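Local coordinates for protein N-methyltransferase (Streptoalloteichus sp. ATCC 53650, PDB 5BSZ) that is a sugar N-methyltransferase that probably uses S-adenosylmethionine to methylate the amino group of a trideoxysugar destined for kedarcidin, at residues L21-R26 / V172-R177; G47-L52 / V107-C112; F102-V107 / A135-V140; E168-V173 / A193-G198. One frame throughout, in Å; residues are numbered along the deposited sequence.

Contact 1: residues L21-R26 / V172-R177; sequences LFYRGR and VVRLSR
Tyr23, near the end of helix 18-24, and Arg174, on strand 171-181, bring the two backbones nearest, yet their CA atoms remain 8.7 Å apart, so side chains have to bridge the gap. The phenol does most of this. With CG anti to the backbone N (chi1 -158°), the Tyr23 ring reaches across to the strand, where its OH donates to Val172 O at 2.9 Å. The hydroxyl arrives from above the carbonyl plane, 56° out of it, rather than on a lone pair. CE1 and CE2, the two carbons beside CZ, each meet a neighbour lying obliquely on the same side of the ring plane: Val172 CG1 at 3.6 Å from CE1, Arg174 CB at 3.5 Å from CE2. The extended Arg174 chain runs antiparallel to the phenol, its guanidinium plane 30° from the ring. Beyond it, Arg174 NH2 stands 3.9 Å from NE of the poorly ordered Arg24, so two positive groups are neighbours. The firmer polar partner of Arg174 is Tyr191 OH through NE, and the Tyr191 ring also meets Tyr23 edge-to-face. A phenylalanine at Tyr23 lacks the hydroxyl and would probably lose the hydrogen bond to Val172 O, leaving helix and strand joined here by packing alone. One directed bond with aliphatic contacts around it thus ties a helix whose Leu21 touches bound S-adenosyl-L-homocysteine to the antiparallel sheet.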
# COMPACT_ATOMS: atom_id res chain seq x y z
N LEU A 21 6.63 2.31 20.24
CA LEU A 21 7.07 1.78 21.52
C LEU A 21 6.11 2.23 22.62
O LEU A 21 5.83 1.44 23.53
CB LEU A 21 8.57 2.07 21.79
CG LEU A 21 9.56 1.29 20.88
CD1 LEU A 21 10.98 1.09 21.46
CD2 LEU A 21 9.01 -0.06 20.45
N PHE A 22 5.58 3.46 22.52
CA PHE A 22 4.53 3.93 23.46
C PHE A 22 3.40 2.91 23.45
O PHE A 22 2.90 2.44 24.48
CB PHE A 22 3.92 5.27 23.05
CG PHE A 22 2.44 5.36 23.33
CD1 PHE A 22 1.51 5.19 22.31
CD2 PHE A 22 1.98 5.55 24.63
CE1 PHE A 22 0.15 5.24 22.58
CE2 PHE A 22 0.62 5.60 24.91
CZ PHE A 22 -0.30 5.45 23.88
N TYR A 23 3.01 2.58 22.23
CA TYR A 23 1.79 1.86 21.97
C TYR A 23 1.90 0.41 22.45
O TYR A 23 1.09 -0.03 23.27
CB TYR A 23 1.50 1.97 20.47
CG TYR A 23 0.05 1.75 20.17
CD1 TYR A 23 -0.81 2.82 19.97
CD2 TYR A 23 -0.46 0.47 20.14
CE1 TYR A 23 -2.15 2.61 19.71
CE2 TYR A 23 -1.79 0.24 19.87
CZ TYR A 23 -2.64 1.31 19.66
OH TYR A 23 -3.96 1.05 19.39
N ARG A 24 2.90 -0.31 21.96
CA ARG A 24 3.31 -1.60 22.52
C ARG A 24 3.33 -1.60 24.05
O ARG A 24 2.90 -2.58 24.68
CB ARG A 24 4.71 -1.97 22.04
CG ARG A 24 4.78 -2.56 20.64
CD ARG A 24 6.20 -3.05 20.39
NE ARG A 24 6.47 -3.30 18.98
CZ ARG A 24 7.68 -3.29 18.42
NH1 ARG A 24 8.77 -3.05 19.15
NH2 ARG A 24 7.80 -3.53 17.12
N GLY A 25 3.83 -0.52 24.64
CA GLY A 25 4.06 -0.44 26.08
C GLY A 25 2.82 -0.42 26.97
O GLY A 25 2.93 -0.43 28.20
N ARG A 26 1.64 -0.41 26.37
CA ARG A 26 0.45 0.01 27.11
C ARG A 26 0.03 -0.97 28.21
O ARG A 26 -0.24 -0.55 29.34
CB ARG A 26 -0.69 0.34 26.14
CG ARG A 26 -0.64 1.79 25.68
CD ARG A 26 -1.44 2.01 24.40
NE ARG A 26 -2.58 1.10 24.31
CZ ARG A 26 -3.72 1.26 24.98
NH1 ARG A 26 -3.87 2.28 25.81
NH2 ARG A 26 -4.71 0.39 24.82
N VAL A 172 -6.37 5.24 16.94
CA VAL A 172 -5.33 4.38 16.37
C VAL A 172 -5.64 2.94 16.67
O VAL A 172 -5.91 2.59 17.82
CB VAL A 172 -3.96 4.75 16.99
CG1 VAL A 172 -2.84 3.89 16.44
CG2 VAL A 172 -3.70 6.22 16.73
N VAL A 173 -5.66 2.09 15.66
CA VAL A 173 -5.83 0.69 15.85
C VAL A 173 -4.58 -0.04 15.41
O VAL A 173 -3.90 0.40 14.47
CB VAL A 173 -7.05 0.18 15.06
CG1 VAL A 173 -8.27 0.99 15.46
CG2 VAL A 173 -6.83 0.37 13.58
N ARG A 174 -4.31 -1.16 16.07
CA ARG A 174 -3.12 -1.96 15.82
C ARG A 174 -3.44 -3.41 15.71
O ARG A 174 -4.26 -3.94 16.46
CB ARG A 174 -2.11 -1.78 16.98
CG ARG A 174 -0.81 -2.57 16.83
CD ARG A 174 0.16 -2.36 18.01
NE ARG A 174 1.48 -2.98 17.82
CZ ARG A 174 1.77 -4.25 18.12
NH1 ARG A 174 0.84 -5.05 18.61
NH2 ARG A 174 3.00 -4.72 17.91
N LEU A 175 -2.80 -4.11 14.77
CA LEU A 175 -3.00 -5.54 14.63
C LEU A 175 -1.63 -6.15 14.38
O LEU A 175 -0.87 -5.62 13.57
CB LEU A 175 -3.91 -5.84 13.44
CG LEU A 175 -4.34 -7.25 13.13
CD1 LEU A 175 -5.10 -7.75 14.35
CD2 LEU A 175 -5.23 -7.38 11.88
N SER A 176 -1.36 -7.27 15.03
CA SER A 176 -0.05 -7.88 14.93
C SER A 176 -0.20 -9.38 14.80
O SER A 176 -1.20 -9.96 15.23
CB SER A 176 0.78 -7.47 16.16
OG SER A 176 0.40 -8.24 17.28
N ARG A 177 0.80 -10.02 14.21
CA ARG A 177 0.78 -11.44 13.91
C ARG A 177 2.21 -11.92 13.95
O ARG A 177 3.10 -11.15 13.57
CB ARG A 177 0.29 -11.63 12.52
CG ARG A 177 0.06 -13.06 12.19
CD ARG A 177 -0.20 -13.17 10.72
NE ARG A 177 -0.20 -14.57 10.38
CZ ARG A 177 0.70 -15.15 9.61
NH1 ARG A 177 0.59 -16.44 9.38
NH2 ARG A 177 1.70 -14.48 9.06

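Contact 2: residues G47-L52 / V107-C112; sequences GARSLL and VFDAVC
Asp109 OD2 accepts hydrogen bonds from two successive backbone amides of the segment 47-52. Arg49 N comes on the anti side of the carboxylate at 2.7 Å with a straight N-H...O angle of 179°, and Ser50 N reaches the same oxygen from the opposite face of its plane at 3.2 Å. Ser50 answers in the other direction: its OG, held between backbone N and carbonyl carbon (chi1 64°), accepts from Asp109 N at 2.7 Å. These reciprocal bonds join the chains just where they become strands, consistent with the register that follows. From there the parallel ladder runs Ala110 N to Ser50 O, Leu52 N to Ala110 O at 3.0 Å, and Cys112 N to Leu52 O at 2.8 Å. Beside it the Phe108 ring lies under Leu52 CB, a CH-pi contact 3.7 Å from the ring centroid and 7° off its normal; Arg106 makes a cation-pi contact with the same ring. Leu51 and Ala110 point to one face of the sheet, where Val37 and Val41 of helix 30-44 pack on them, while Leu52 and Val111 point to the other. Within the Rossmann-like sheet, strand 50-54 runs between 110-113 and 71-76, and Leu52 also touches Ala73 and Val75 of the latter.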
# COMPACT_ATOMS: atom_id res chain seq x y z
N GLY A 47 25.33 -4.15 47.33
CA GLY A 47 25.60 -2.73 47.29
C GLY A 47 25.44 -2.14 45.91
O GLY A 47 25.81 -0.99 45.71
N ALA A 48 24.90 -2.89 44.93
CA ALA A 48 24.90 -2.44 43.52
C ALA A 48 24.24 -1.07 43.38
O ALA A 48 23.10 -0.87 43.85
CB ALA A 48 24.14 -3.46 42.66
N ARG A 49 24.88 -0.12 42.70
CA ARG A 49 24.25 1.21 42.55
C ARG A 49 24.31 1.81 41.15
O ARG A 49 23.71 2.86 40.89
CB ARG A 49 24.79 2.23 43.55
CG ARG A 49 26.25 2.59 43.38
CD ARG A 49 26.78 3.66 44.35
NE ARG A 49 26.01 4.90 44.51
CZ ARG A 49 26.08 6.04 43.83
NH1 ARG A 49 25.29 7.04 44.22
NH2 ARG A 49 26.88 6.25 42.76
N SER A 50 25.07 1.16 40.27
CA SER A 50 25.19 1.59 38.90
C SER A 50 24.68 0.50 37.96
O SER A 50 24.87 -0.69 38.21
CB SER A 50 26.63 1.94 38.53
OG SER A 50 27.48 0.83 38.61
N LEU A 51 24.04 0.95 36.89
CA LEU A 51 23.35 0.02 35.95
C LEU A 51 23.35 0.59 34.54
O LEU A 51 23.06 1.78 34.31
CB LEU A 51 21.91 -0.23 36.41
CG LEU A 51 21.11 -1.21 35.52
CD1 LEU A 51 20.23 -2.10 36.35
CD2 LEU A 51 20.28 -0.47 34.50
N LEU A 52 23.67 -0.28 33.58
CA LEU A 52 23.49 0.01 32.17
C LEU A 52 22.40 -0.86 31.50
O LEU A 52 22.42 -2.08 31.64
CB LEU A 52 24.81 -0.21 31.47
CG LEU A 52 24.75 -0.18 29.94
CD1 LEU A 52 24.59 1.24 29.42
CD2 LEU A 52 25.90 -0.83 29.22
N VAL A 107 32.72 0.69 33.70
CA VAL A 107 31.92 -0.41 34.15
C VAL A 107 30.79 0.06 35.03
O VAL A 107 30.71 1.22 35.44
CB VAL A 107 32.79 -1.51 34.80
CG1 VAL A 107 33.85 -1.96 33.79
CG2 VAL A 107 33.44 -1.01 36.09
N PHE A 108 29.90 -0.90 35.31
CA PHE A 108 28.68 -0.70 36.05
C PHE A 108 28.52 -1.92 36.94
O PHE A 108 28.99 -2.98 36.57
CB PHE A 108 27.47 -0.63 35.11
CG PHE A 108 27.51 0.49 34.13
CD1 PHE A 108 28.20 0.37 32.96
CD2 PHE A 108 26.80 1.64 34.35
CE1 PHE A 108 28.21 1.39 32.02
CE2 PHE A 108 26.86 2.68 33.45
CZ PHE A 108 27.55 2.58 32.29
N ASP A 109 27.83 -1.80 38.08
CA ASP A 109 27.55 -2.96 38.93
C ASP A 109 26.66 -4.01 38.24
O ASP A 109 26.78 -5.19 38.50
CB ASP A 109 26.84 -2.52 40.21
CG ASP A 109 27.74 -1.61 41.09
OD1 ASP A 109 28.93 -1.91 41.07
OD2 ASP A 109 27.30 -0.60 41.66
N ALA A 110 25.77 -3.55 37.37
CA ALA A 110 24.84 -4.44 36.61
C ALA A 110 24.67 -3.97 35.16
O ALA A 110 24.69 -2.75 34.86
CB ALA A 110 23.49 -4.43 37.26
N VAL A 111 24.50 -4.93 34.27
CA VAL A 111 24.13 -4.64 32.87
C VAL A 111 22.87 -5.49 32.54
O VAL A 111 22.81 -6.72 32.80
CB VAL A 111 25.29 -4.93 31.90
CG1 VAL A 111 24.90 -4.74 30.44
CG2 VAL A 111 26.53 -4.05 32.17
N CYS A 112 21.86 -4.85 31.96
CA CYS A 112 20.70 -5.63 31.53
C CYS A 112 20.35 -5.40 30.07
O CYS A 112 20.69 -4.36 29.45
CB CYS A 112 19.51 -5.41 32.46
SG CYS A 112 18.90 -3.71 32.52

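Contact 3: residues F102-V107 / A135-V140; sequences FDLGRV and ARHLPV
The His137 ring has Phe102 on one face, water 1 on the other, and the backbone of Phe102 to Leu104 at its edge. The two aromatic planes are only 20° apart, but the stack is strongly offset, with little overlap of the rings and centroids 4.5 Å apart; their closest atomic approach is doubtful. Leu104 N donates to NE2 at 3.0 Å from a position only 2° out of the imidazole plane. Since NE2 accepts, and ND1 is bonded to Ala133 O, the pattern is consistent with a neutral ring carrying its proton on ND1. Bonds at both ring nitrogens would thereby fix its rotation. The neighbouring guanidinium of Arg136, at the end of an extended chain, lies 23° from the carboxylate plane of Asp103. Its NE donates to Asp103 OD1 at 3.0 Å on the syn side; NH2 adds a weak bond to OD2 and a sounder one to Phe102 O at 3.1 Å, and also pairs with Asp101. A methionine in place of Arg136 would probably leave Asp103 without its positive mate here and Phe102 O without this donor. Further along, Val107 CB packs 4.0 Å from Pro139 CD, and water 1 donates to both Arg106 O and Arg136 O, bridging the backbones. Residues Ala135 to Leu138 form a type I beta turn that ends helix 124-135. This helix connects parallel neighbouring strands 110-113 and 143-146, the beta-alpha-beta crossover of a Rossmann-like methyltransferase fold.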
# COMPACT_ATOMS: atom_id res chain seq x y z
N PHE A 102 30.06 -2.29 21.37
CA PHE A 102 30.07 -0.94 21.91
C PHE A 102 31.10 -0.95 23.08
O PHE A 102 31.47 -2.01 23.61
CB PHE A 102 28.67 -0.48 22.39
CG PHE A 102 28.15 -1.23 23.59
CD1 PHE A 102 27.45 -2.42 23.46
CD2 PHE A 102 28.36 -0.72 24.88
CE1 PHE A 102 27.03 -3.13 24.58
CE2 PHE A 102 27.93 -1.42 25.98
CZ PHE A 102 27.25 -2.62 25.84
N ASP A 103 31.53 0.23 23.48
CA ASP A 103 32.50 0.39 24.59
C ASP A 103 32.32 1.81 25.08
O ASP A 103 32.48 2.77 24.34
CB ASP A 103 33.91 0.14 24.06
CG ASP A 103 34.26 -1.33 24.06
OD1 ASP A 103 34.35 -1.91 25.16
OD2 ASP A 103 34.39 -1.91 22.95
N LEU A 104 31.95 1.92 26.33
CA LEU A 104 31.59 3.17 26.96
C LEU A 104 32.78 3.65 27.84
O LEU A 104 32.67 4.70 28.40
CB LEU A 104 30.40 2.91 27.88
CG LEU A 104 29.14 2.39 27.19
CD1 LEU A 104 27.98 2.43 28.15
CD2 LEU A 104 28.77 3.22 25.97
N GLY A 105 33.84 2.87 28.01
CA GLY A 105 35.01 3.30 28.79
C GLY A 105 34.78 3.31 30.29
O GLY A 105 35.46 4.03 30.98
N ARG A 106 33.78 2.57 30.80
CA ARG A 106 33.51 2.39 32.23
C ARG A 106 32.79 1.08 32.43
O ARG A 106 32.30 0.44 31.46
CB ARG A 106 32.64 3.52 32.81
CG ARG A 106 31.22 3.53 32.18
CD ARG A 106 30.27 4.35 33.05
NE ARG A 106 30.07 3.75 34.35
CZ ARG A 106 29.32 4.28 35.29
NH1 ARG A 106 28.78 5.47 35.12
NH2 ARG A 106 29.23 3.64 36.45
N VAL A 107 32.72 0.69 33.70
CA VAL A 107 31.92 -0.41 34.15
C VAL A 107 30.79 0.06 35.03
O VAL A 107 30.71 1.22 35.44
CB VAL A 107 32.79 -1.51 34.80
CG1 VAL A 107 33.85 -1.96 33.79
CG2 VAL A 107 33.44 -1.01 36.09
N ALA A 135 29.39 -7.92 29.10
CA ALA A 135 30.27 -8.41 30.17
C ALA A 135 31.52 -7.55 30.39
O ALA A 135 31.97 -7.42 31.53
CB ALA A 135 30.69 -9.85 29.86
N ARG A 136 32.08 -6.94 29.35
CA ARG A 136 33.20 -6.04 29.60
C ARG A 136 32.82 -4.70 30.17
O ARG A 136 33.70 -3.87 30.40
CB ARG A 136 34.07 -5.85 28.38
CG ARG A 136 33.43 -5.19 27.21
CD ARG A 136 34.26 -5.55 25.98
NE ARG A 136 33.72 -4.84 24.82
CZ ARG A 136 33.35 -5.40 23.66
NH1 ARG A 136 33.48 -6.71 23.42
NH2 ARG A 136 32.84 -4.60 22.73
N HIS A 137 31.52 -4.45 30.37
CA HIS A 137 31.13 -3.28 31.13
C HIS A 137 30.81 -3.61 32.56
O HIS A 137 30.10 -2.83 33.22
CB HIS A 137 29.94 -2.59 30.49
CG HIS A 137 30.31 -1.96 29.19
ND1 HIS A 137 30.44 -2.68 28.01
CD2 HIS A 137 30.67 -0.69 28.91
CE1 HIS A 137 30.82 -1.86 27.05
NE2 HIS A 137 30.98 -0.65 27.58
N LEU A 138 31.30 -4.76 33.02
CA LEU A 138 31.11 -5.17 34.40
C LEU A 138 32.45 -5.33 35.13
O LEU A 138 33.41 -5.81 34.52
CB LEU A 138 30.45 -6.55 34.49
CG LEU A 138 29.01 -6.65 33.98
CD1 LEU A 138 28.55 -8.09 33.94
CD2 LEU A 138 28.12 -5.83 34.85
N PRO A 139 32.49 -5.01 36.43
CA PRO A 139 33.67 -5.41 37.20
C PRO A 139 33.55 -6.88 37.62
O PRO A 139 32.53 -7.52 37.38
CB PRO A 139 33.55 -4.55 38.44
CG PRO A 139 32.09 -4.56 38.69
CD PRO A 139 31.50 -4.36 37.30
N VAL A 140 34.56 -7.40 38.32
CA VAL A 140 34.44 -8.73 38.92
C VAL A 140 33.32 -8.67 39.91
O VAL A 140 33.17 -7.69 40.64
CB VAL A 140 35.75 -9.19 39.60
CG1 VAL A 140 35.50 -10.46 40.42
CG2 VAL A 140 36.79 -9.48 38.53
O HOH W 1 34.17 -1.27 29.70

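Contact 4: residues E168-V173 / A193-G198; sequences EGRTVV and AADATG
The guanidinium of Arg170 lies with one face over the CB of Ala193, its NH1 4.0 Å from that methyl, at the open end of the beta hairpin formed by strands 171-181 and 184-195. Its edge turns to Asp195: NH1 forms a salt bridge with OD1 at 2.6 Å, although the N-H...O angle of 129° makes the hydrogen bond a weak one. The two side chains run alongside each other in the same direction, their flat groups 34° apart. The evidence for the antiparallel register comes next door, where Thr171 and Ala194 form a hydrogen-bonded pair, each amide reaching the other's carbonyl O at 3.1 Å and nearly along the C=O axis. Val172 and Ala193 are the adjoining non-hydrogen-bonded pair, with CG2 of the valine 4.0 Å from CB of the alanine. Thr171 and Ala194, on the other face, both pack on Leu175 of the second subunit. Asp195 also begins a type I turn to Gly198 that leads into strand 198-209. The OD2 oxygen accepts from Thr197 N at 2.7 Å, closing an Asx turn. Water 2 links the turn back to the arginine, donating to Gly198 O at 3.2 Å and weakly accepting from Arg170 NH1.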
# COMPACT_ATOMS: atom_id res chain seq x y z
N GLU A 168 -9.56 12.04 21.69
CA GLU A 168 -10.35 13.15 21.18
C GLU A 168 -9.85 13.55 19.79
O GLU A 168 -8.72 14.03 19.61
CB GLU A 168 -10.34 14.35 22.15
CG GLU A 168 -11.49 15.33 21.98
CD GLU A 168 -12.87 14.75 22.30
OE1 GLU A 168 -12.99 13.60 22.77
OE2 GLU A 168 -13.87 15.47 22.08
N GLY A 169 -10.70 13.34 18.79
CA GLY A 169 -10.32 13.65 17.40
C GLY A 169 -9.29 12.75 16.72
O GLY A 169 -8.85 13.07 15.62
N ARG A 170 -8.89 11.65 17.35
CA ARG A 170 -7.88 10.70 16.86
C ARG A 170 -8.11 9.30 17.42
O ARG A 170 -8.39 9.12 18.61
CB ARG A 170 -6.48 11.18 17.21
CG ARG A 170 -5.35 10.35 16.63
CD ARG A 170 -4.12 11.21 16.41
NE ARG A 170 -2.90 10.44 16.18
CZ ARG A 170 -2.35 10.18 14.99
NH1 ARG A 170 -2.91 10.61 13.86
NH2 ARG A 170 -1.23 9.48 14.91
N THR A 171 -8.08 8.30 16.55
CA THR A 171 -8.22 6.89 16.88
C THR A 171 -7.05 6.12 16.21
O THR A 171 -6.78 6.35 15.05
CB THR A 171 -9.54 6.33 16.34
OG1 THR A 171 -10.63 6.85 17.08
CG2 THR A 171 -9.63 4.85 16.50
N VAL A 172 -6.37 5.24 16.94
CA VAL A 172 -5.33 4.38 16.37
C VAL A 172 -5.64 2.94 16.67
O VAL A 172 -5.91 2.59 17.82
CB VAL A 172 -3.96 4.75 16.99
CG1 VAL A 172 -2.84 3.89 16.44
CG2 VAL A 172 -3.70 6.22 16.73
N VAL A 173 -5.66 2.09 15.66
CA VAL A 173 -5.83 0.69 15.85
C VAL A 173 -4.58 -0.04 15.41
O VAL A 173 -3.90 0.40 14.47
CB VAL A 173 -7.05 0.18 15.06
CG1 VAL A 173 -8.27 0.99 15.46
CG2 VAL A 173 -6.83 0.37 13.58
N ALA A 193 -4.24 4.87 11.59
CA ALA A 193 -4.59 6.05 12.37
C ALA A 193 -5.44 6.99 11.55
O ALA A 193 -5.12 7.22 10.39
CB ALA A 193 -3.36 6.79 12.81
N ALA A 194 -6.38 7.66 12.22
CA ALA A 194 -7.26 8.61 11.59
C ALA A 194 -7.48 9.80 12.52
O ALA A 194 -7.64 9.60 13.72
CB ALA A 194 -8.57 7.93 11.24
N ASP A 195 -7.29 11.00 11.99
CA ASP A 195 -7.62 12.26 12.68
C ASP A 195 -8.05 13.26 11.62
O ASP A 195 -8.31 12.88 10.48
CB ASP A 195 -6.43 12.80 13.47
CG ASP A 195 -5.19 13.03 12.63
OD1 ASP A 195 -4.12 12.87 13.22
OD2 ASP A 195 -5.20 13.36 11.41
N ALA A 196 -8.01 14.55 11.96
CA ALA A 196 -8.55 15.58 11.07
C ALA A 196 -7.68 15.73 9.84
O ALA A 196 -8.14 16.26 8.83
CB ALA A 196 -8.66 16.93 11.79
N THR A 197 -6.44 15.25 9.92
CA THR A 197 -5.52 15.37 8.81
C THR A 197 -5.71 14.22 7.80
O THR A 197 -5.13 14.28 6.72
CB THR A 197 -4.03 15.47 9.27
OG1 THR A 197 -3.60 14.24 9.88
CG2 THR A 197 -3.82 16.62 10.27
N GLY A 198 -6.46 13.18 8.14
CA GLY A 198 -6.62 12.03 7.24
C GLY A 198 -6.35 10.70 7.92
O GLY A 198 -6.39 10.56 9.16
O HOH W 2 -3.68 10.27 10.75

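Overall arrangement
Contacts 2 and 3 lie together in the Rossmann-like part, their centres about 10 Å apart, sharing Val107 and touching where Phe108 N probably bonds to His137 O. Contact 2 is the buried one, combining a parallel backbone ladder, apolar packing and the side-chain-to-amide bonds of Asp109 and Ser50; contact 3, partly buried in the loops that lead into strands 110-113 and 143-146, relies more on side-chain charge, an imidazole and a water. Contacts 1 and 4 lie on the opposite side of the chain's centre, share Val172 and Val173 of strand 171-181, and both reach the second subunit. There contact 1 joins helix to sheet mainly through one tyrosine, whereas contact 4 holds two strands of that sheet to each other, with a salt bridge at their margin.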